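Local coordinates for protein isocitrate dehydrogenase [NAD] subunit 1 (Saccharomyces cerevisiae, PDB 3BLX) that serves in the mitochondrial octamer that oxidatively decarboxylates isocitrate to 2-oxoglutarate with NAD+ in the citric acid cycle, and also binds the 5'-untranslated leaders of mitochondrial mRNAs, at residues R161-A166 with T199-K204; F169-N174 with P207-S212. One frame throughout, in Å; residues are numbered along the deposited sequence.

Contact 1 (R161-A166 with T199-K204); sequences RIARFA and TEIGQK
Arg-164 and Ile-201 are brought together by matching first torsions: in each the gamma carbon of the longer branch stands anti to the carbonyl carbon, CG of Arg-164 at chi1 -66° and CG1 of Ile-201 at chi1 -67°. From CG to NE the arginine runs extended, and it passes the isoleucine at about a right angle. With this course, the methyl CD1 of Ile-201 lies over one face of the guanidinium, displaced toward its rim, and 3.7 Å from NH2 of Arg-164. Nearer the backbone, CG of Arg-164 is 4.1 Å from the same methyl, while the second branch of the isoleucine, CG2, approaches this CG at 4.2 Å.

Ala-163, whose CB is directed at the neighbouring helix, meets Ile-201 CD1 at 4.2 Å. A methyl is a short enough side chain to let the helices 156-172 and 190-205 come near one another, the CA atoms of Ala-163 and Ile-201 being 7.0 Å apart. Isoleucine suits the other side because its long branch spans the interval and touches both alanine and arginine. Replacing Arg-164 with an alanine would probably remove part of the cover over Ile-201 CD1 and leave Glu-205, which pairs with NH2 of the arginine, without that positive mate.

The junction is small and made by van der Waals packing: Ile-201 meets the methyl of Ala-163, and CG and one guanidinium face of Arg-164. That division of labour implies that Arg-164 can pack against a hydrophobic neighbour while NH2 still pairs with Glu-205.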
loop_
_atom_site.group_PDB
_atom_site.type_symbol
_atom_site.label_atom_id
_atom_site.label_comp_id
_atom_site.label_asym_id
_atom_site.label_seq_id
_atom_site.Cartn_x
_atom_site.Cartn_y
_atom_site.Cartn_z
ATOM N N ARG E 161 -19.145 -5.254 8.507
ATOM C CA ARG E 161 -18.535 -4.430 9.556
ATOM C C ARG E 161 -19.556 -4.049 10.617
ATOM O O ARG E 161 -19.308 -4.198 11.827
ATOM C CB ARG E 161 -18.023 -3.119 8.996
ATOM C CG ARG E 161 -16.598 -3.048 8.806
ATOM C CD ARG E 161 -16.137 -1.593 8.707
ATOM N NE ARG E 161 -16.950 -0.729 7.842
ATOM C CZ ARG E 161 -16.435 0.322 7.210
ATOM N NH1 ARG E 161 -15.139 0.555 7.327
ATOM N NH2 ARG E 161 -17.180 1.107 6.444
ATOM N N ILE E 162 -20.696 -3.518 10.168
ATOM C CA ILE E 162 -21.621 -2.961 11.131
ATOM C C ILE E 162 -22.230 -4.097 11.956
ATOM O O ILE E 162 -22.479 -3.951 13.145
ATOM C CB ILE E 162 -22.671 -2.000 10.507
ATOM C CG1 ILE E 162 -23.176 -1.049 11.587
ATOM C CG2 ILE E 162 -23.831 -2.754 9.885
ATOM C CD1 ILE E 162 -22.046 -0.316 12.293
ATOM N N ALA E 163 -22.410 -5.253 11.337
ATOM C CA ALA E 163 -22.868 -6.436 12.067
ATOM C C ALA E 163 -21.867 -6.844 13.145
ATOM O O ALA E 163 -22.242 -7.099 14.288
ATOM C CB ALA E 163 -23.075 -7.584 11.127
ATOM N N ARG E 164 -20.590 -6.928 12.780
ATOM C CA ARG E 164 -19.615 -7.416 13.738
ATOM C C ARG E 164 -19.466 -6.380 14.816
ATOM O O ARG E 164 -19.255 -6.708 15.991
ATOM C CB ARG E 164 -18.267 -7.730 13.084
ATOM C CG ARG E 164 -18.384 -8.895 12.129
ATOM C CD ARG E 164 -17.044 -9.359 11.591
ATOM N NE ARG E 164 -17.255 -10.579 10.823
ATOM C CZ ARG E 164 -17.216 -10.648 9.499
ATOM N NH1 ARG E 164 -16.932 -9.572 8.757
ATOM N NH2 ARG E 164 -17.445 -11.807 8.911
ATOM N N PHE E 165 -19.601 -5.120 14.430
ATOM C CA PHE E 165 -19.497 -4.064 15.422
ATOM C C PHE E 165 -20.597 -4.215 16.469
ATOM O O PHE E 165 -20.338 -4.167 17.673
ATOM C CB PHE E 165 -19.595 -2.676 14.801
ATOM C CG PHE E 165 -19.535 -1.593 15.815
ATOM C CD1 PHE E 165 -18.321 -1.017 16.155
ATOM C CD2 PHE E 165 -20.685 -1.193 16.487
ATOM C CE1 PHE E 165 -18.255 -0.038 17.136
ATOM C CE2 PHE E 165 -20.639 -0.222 17.467
ATOM C CZ PHE E 165 -19.413 0.361 17.796
ATOM N N ALA E 166 -21.820 -4.384 15.991
ATOM C CA ALA E 166 -22.980 -4.528 16.859
ATOM C C ALA E 166 -22.854 -5.744 17.778
ATOM O O ALA E 166 -23.119 -5.657 18.988
ATOM C CB ALA E 166 -24.263 -4.620 16.041
ATOM N N THR E 199 -28.240 -11.686 10.431
ATOM C CA THR E 199 -28.654 -12.953 11.039
ATOM C C THR E 199 -27.632 -14.091 10.827
ATOM O O THR E 199 -27.469 -14.929 11.711
ATOM C CB THR E 199 -30.098 -13.402 10.616
ATOM O OG1 THR E 199 -30.092 -13.864 9.265
ATOM C CG2 THR E 199 -31.095 -12.248 10.747
ATOM N N GLU E 200 -26.932 -14.114 9.689
ATOM C CA GLU E 200 -25.910 -15.141 9.461
ATOM C C GLU E 200 -24.700 -14.946 10.360
ATOM O O GLU E 200 -24.192 -15.894 10.946
ATOM C CB GLU E 200 -25.433 -15.174 7.998
ATOM C CG GLU E 200 -26.505 -15.576 6.964
ATOM C CD GLU E 200 -26.111 -15.212 5.525
ATOM O OE1 GLU E 200 -24.936 -14.801 5.300
ATOM O OE2 GLU E 200 -26.981 -15.336 4.626
ATOM N N ILE E 201 -24.213 -13.719 10.442
ATOM C CA ILE E 201 -23.065 -13.422 11.282
ATOM C C ILE E 201 -23.404 -13.700 12.736
ATOM O O ILE E 201 -22.531 -14.029 13.547
ATOM C CB ILE E 201 -22.614 -11.983 11.091
ATOM C CG1 ILE E 201 -22.062 -11.833 9.666
ATOM C CG2 ILE E 201 -21.597 -11.586 12.160
ATOM C CD1 ILE E 201 -20.962 -10.789 9.525
ATOM N N GLY E 202 -24.692 -13.610 13.050
ATOM C CA GLY E 202 -25.188 -13.925 14.380
ATOM C C GLY E 202 -25.082 -15.401 14.730
ATOM O O GLY E 202 -24.529 -15.772 15.773
ATOM N N GLN E 203 -25.603 -16.252 13.849
ATOM C CA GLN E 203 -25.606 -17.700 14.073
ATOM C C GLN E 203 -24.221 -18.359 14.014
ATOM O O GLN E 203 -23.931 -19.250 14.811
ATOM C CB GLN E 203 -26.591 -18.376 13.108
ATOM C CG GLN E 203 -28.043 -17.959 13.368
ATOM C CD GLN E 203 -28.942 -18.168 12.166
ATOM O OE1 GLN E 203 -28.466 -18.432 11.056
ATOM N NE2 GLN E 203 -30.252 -18.043 12.378
ATOM N N LYS E 204 -23.365 -17.907 13.095
ATOM C CA LYS E 204 -22.044 -18.510 12.905
ATOM C C LYS E 204 -20.995 -17.972 13.854
ATOM O O LYS E 204 -20.156 -18.725 14.330
ATOM C CB LYS E 204 -21.563 -18.368 11.454
ATOM C CG LYS E 204 -22.509 -18.985 10.419
ATOM C CD LYS E 204 -21.985 -18.832 8.990
ATOM C CE LYS E 204 -23.057 -19.249 7.972
ATOM N NZ LYS E 204 -22.725 -18.836 6.573
#

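Contact 2 (F169-N174 with P207-S212); sequences FAKKYN and PDIDVS
Apolar packing supplies the buried part of this contact, where the delta methyl of Ile-209 reaches the last turn of helix 156-172. Its CD1 lies 3.7 Å from CB of Ala-170, CB of each residue leaving its backbone in the direction of the other segment. The isoleucine gets there by an extended outer chain (chi2 174°), which carries CD1 well out from the backbone. Alanine suits the helix side because its single methyl offers a low surface for that tip. Val-178 of strand 177-182 touches both Ala-170 and Ile-209, placing the pair in the layer between helix and sheet.

Mixed contacts come next. Lys-171 bends at chi2 (83°), and its CD passes 4.0 Å from Ile-209 CD1, the aliphatic part of the lysine flanking the apolar pair before its charged end continues to Asp-208.

The electrostatic component is one long salt bridge, 3.6 Å between NZ of Lys-171 and OD2 of Asp-208. Both residues are exposed and Asp-208 is poorly ordered, so solvent is likely to screen the attraction. A long flexible lysine and a short acid suit such a surface position.

Asn-174, with positive phi, is the C-prime residue of a Schellman motif ending the helix just beyond this packing. Parallel, paired strands 177-182 and 210-215 with helix 190-205 form a beta-alpha-beta unit; helix 156-172 packs against the loop entering 210-215, in the alpha/beta part of the isocitrate/isopropylmalate dehydrogenase fold.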
loop_
_atom_site.group_PDB
_atom_site.type_symbol
_atom_site.label_atom_id
_atom_site.label_comp_id
_atom_site.label_asym_id
_atom_site.label_seq_id
_atom_site.Cartn_x
_atom_site.Cartn_y
_atom_site.Cartn_z
ATOM N N PHE E 169 -20.215 -5.429 20.396
ATOM C CA PHE E 169 -20.637 -4.428 21.377
ATOM C C PHE E 169 -21.590 -5.060 22.382
ATOM O O PHE E 169 -21.501 -4.824 23.574
ATOM C CB PHE E 169 -21.324 -3.278 20.646
ATOM C CG PHE E 169 -21.558 -2.066 21.481
ATOM C CD1 PHE E 169 -22.748 -1.929 22.206
ATOM C CD2 PHE E 169 -20.622 -1.038 21.503
ATOM C CE1 PHE E 169 -22.987 -0.792 22.964
ATOM C CE2 PHE E 169 -20.846 0.100 22.249
ATOM C CZ PHE E 169 -22.033 0.230 22.988
ATOM N N ALA E 170 -22.507 -5.869 21.876
ATOM C CA ALA E 170 -23.390 -6.643 22.723
ATOM C C ALA E 170 -22.577 -7.556 23.642
ATOM O O ALA E 170 -22.853 -7.621 24.829
ATOM C CB ALA E 170 -24.371 -7.452 21.867
ATOM N N LYS E 171 -21.575 -8.248 23.094
ATOM C CA LYS E 171 -20.648 -9.083 23.881
ATOM C C LYS E 171 -20.007 -8.277 25.008
ATOM O O LYS E 171 -20.062 -8.654 26.173
ATOM C CB LYS E 171 -19.530 -9.652 22.987
ATOM C CG LYS E 171 -19.052 -11.081 23.322
ATOM C CD LYS E 171 -19.985 -12.138 22.676
ATOM C CE LYS E 171 -19.502 -13.592 22.862
ATOM N NZ LYS E 171 -20.493 -14.614 22.331
ATOM N N LYS E 172 -19.404 -7.154 24.648
ATOM C CA LYS E 172 -18.619 -6.378 25.598
ATOM C C LYS E 172 -19.453 -5.812 26.745
ATOM O O LYS E 172 -18.957 -5.652 27.856
ATOM C CB LYS E 172 -17.906 -5.231 24.879
ATOM C CG LYS E 172 -16.713 -4.661 25.634
ATOM C CD LYS E 172 -16.279 -3.327 25.039
ATOM C CE LYS E 172 -14.920 -2.887 25.548
ATOM N NZ LYS E 172 -14.635 -1.479 25.129
ATOM N N TYR E 173 -20.711 -5.486 26.477
ATOM C CA TYR E 173 -21.544 -4.827 27.491
ATOM C C TYR E 173 -22.665 -5.748 27.957
ATOM O O TYR E 173 -23.690 -5.308 28.481
ATOM C CB TYR E 173 -22.059 -3.448 27.009
ATOM C CG TYR E 173 -20.926 -2.484 26.732
ATOM C CD1 TYR E 173 -20.532 -2.184 25.434
ATOM C CD2 TYR E 173 -20.225 -1.905 27.780
ATOM C CE1 TYR E 173 -19.482 -1.311 25.191
ATOM C CE2 TYR E 173 -19.170 -1.032 27.548
ATOM C CZ TYR E 173 -18.796 -0.731 26.254
ATOM O OH TYR E 173 -17.734 0.136 26.038
ATOM N N ASN E 174 -22.440 -7.042 27.778
ATOM C CA ASN E 174 -23.392 -8.060 28.226
ATOM C C ASN E 174 -24.838 -7.785 27.854
ATOM O O ASN E 174 -25.733 -7.857 28.701
ATOM C CB ASN E 174 -23.267 -8.298 29.733
ATOM C CG ASN E 174 -21.983 -9.047 30.096
ATOM O OD1 ASN E 174 -21.927 -10.280 30.030
ATOM N ND2 ASN E 174 -20.945 -8.300 30.473
ATOM N N PRO E 207 -23.022 -17.126 18.844
ATOM C CA PRO E 207 -24.179 -18.007 19.074
ATOM C C PRO E 207 -24.876 -17.679 20.395
ATOM O O PRO E 207 -26.101 -17.876 20.533
ATOM C CB PRO E 207 -23.554 -19.408 19.126
ATOM C CG PRO E 207 -22.090 -19.220 18.656
ATOM C CD PRO E 207 -21.738 -17.820 19.036
ATOM N N ASP E 208 -24.085 -17.161 21.342
ATOM C CA ASP E 208 -24.557 -16.768 22.678
ATOM C C ASP E 208 -25.492 -15.550 22.664
ATOM O O ASP E 208 -26.071 -15.177 23.692
ATOM C CB ASP E 208 -23.363 -16.463 23.585
ATOM C CG ASP E 208 -22.474 -17.680 23.821
ATOM O OD1 ASP E 208 -22.907 -18.807 23.478
ATOM O OD2 ASP E 208 -21.345 -17.505 24.352
ATOM N N ILE E 209 -25.626 -14.933 21.494
ATOM C CA ILE E 209 -26.465 -13.757 21.339
ATOM C C ILE E 209 -27.667 -14.012 20.425
ATOM O O ILE E 209 -27.532 -14.531 19.308
ATOM C CB ILE E 209 -25.645 -12.565 20.826
ATOM C CG1 ILE E 209 -24.618 -12.165 21.868
ATOM C CG2 ILE E 209 -26.565 -11.395 20.520
ATOM C CD1 ILE E 209 -23.679 -11.093 21.404
ATOM N N ASP E 210 -28.842 -13.641 20.914
ATOM C CA ASP E 210 -30.083 -13.793 20.162
ATOM C C ASP E 210 -30.174 -12.787 19.035
ATOM O O ASP E 210 -30.214 -11.575 19.273
ATOM C CB ASP E 210 -31.305 -13.602 21.076
ATOM C CG ASP E 210 -31.580 -14.807 21.960
ATOM O OD1 ASP E 210 -30.703 -15.697 22.068
ATOM O OD2 ASP E 210 -32.678 -14.860 22.555
ATOM N N VAL E 211 -30.235 -13.288 17.811
ATOM C CA VAL E 211 -30.459 -12.432 16.651
ATOM C C VAL E 211 -31.937 -12.424 16.279
ATOM O O VAL E 211 -32.635 -13.390 16.522
ATOM C CB VAL E 211 -29.699 -12.939 15.437
ATOM C CG1 VAL E 211 -29.431 -11.781 14.485
ATOM C CG2 VAL E 211 -28.397 -13.602 15.869
ATOM N N SER E 212 -32.411 -11.336 15.682
ATOM C CA SER E 212 -33.808 -11.253 15.276
ATOM C C SER E 212 -33.969 -10.148 14.244
ATOM O O SER E 212 -33.024 -9.426 13.953
ATOM C CB SER E 212 -34.723 -11.012 16.484
ATOM O OG SER E 212 -34.071 -10.249 17.506
#

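From the N terminus, helix 156-172 supplies the first partner of both contacts, 161-166 and then 169-174. The chain continues through strand 177-182 and into helix 190-205, where 199-204 closes the loop of contact 1. Leaving that helix, it reaches 207-212, whose first residues are the loop that enters strand 210-215, and closes contact 2. The segments alternate, so the two loops cross, each with 32 residues between its two segments. Their centres lie about 10 Å apart. They also meet directly, Gly-202 CA packing 3.6 Å from Val-211 CG2. Together they fasten successive parts of one helix to the second helix and to the loop leading into the next strand.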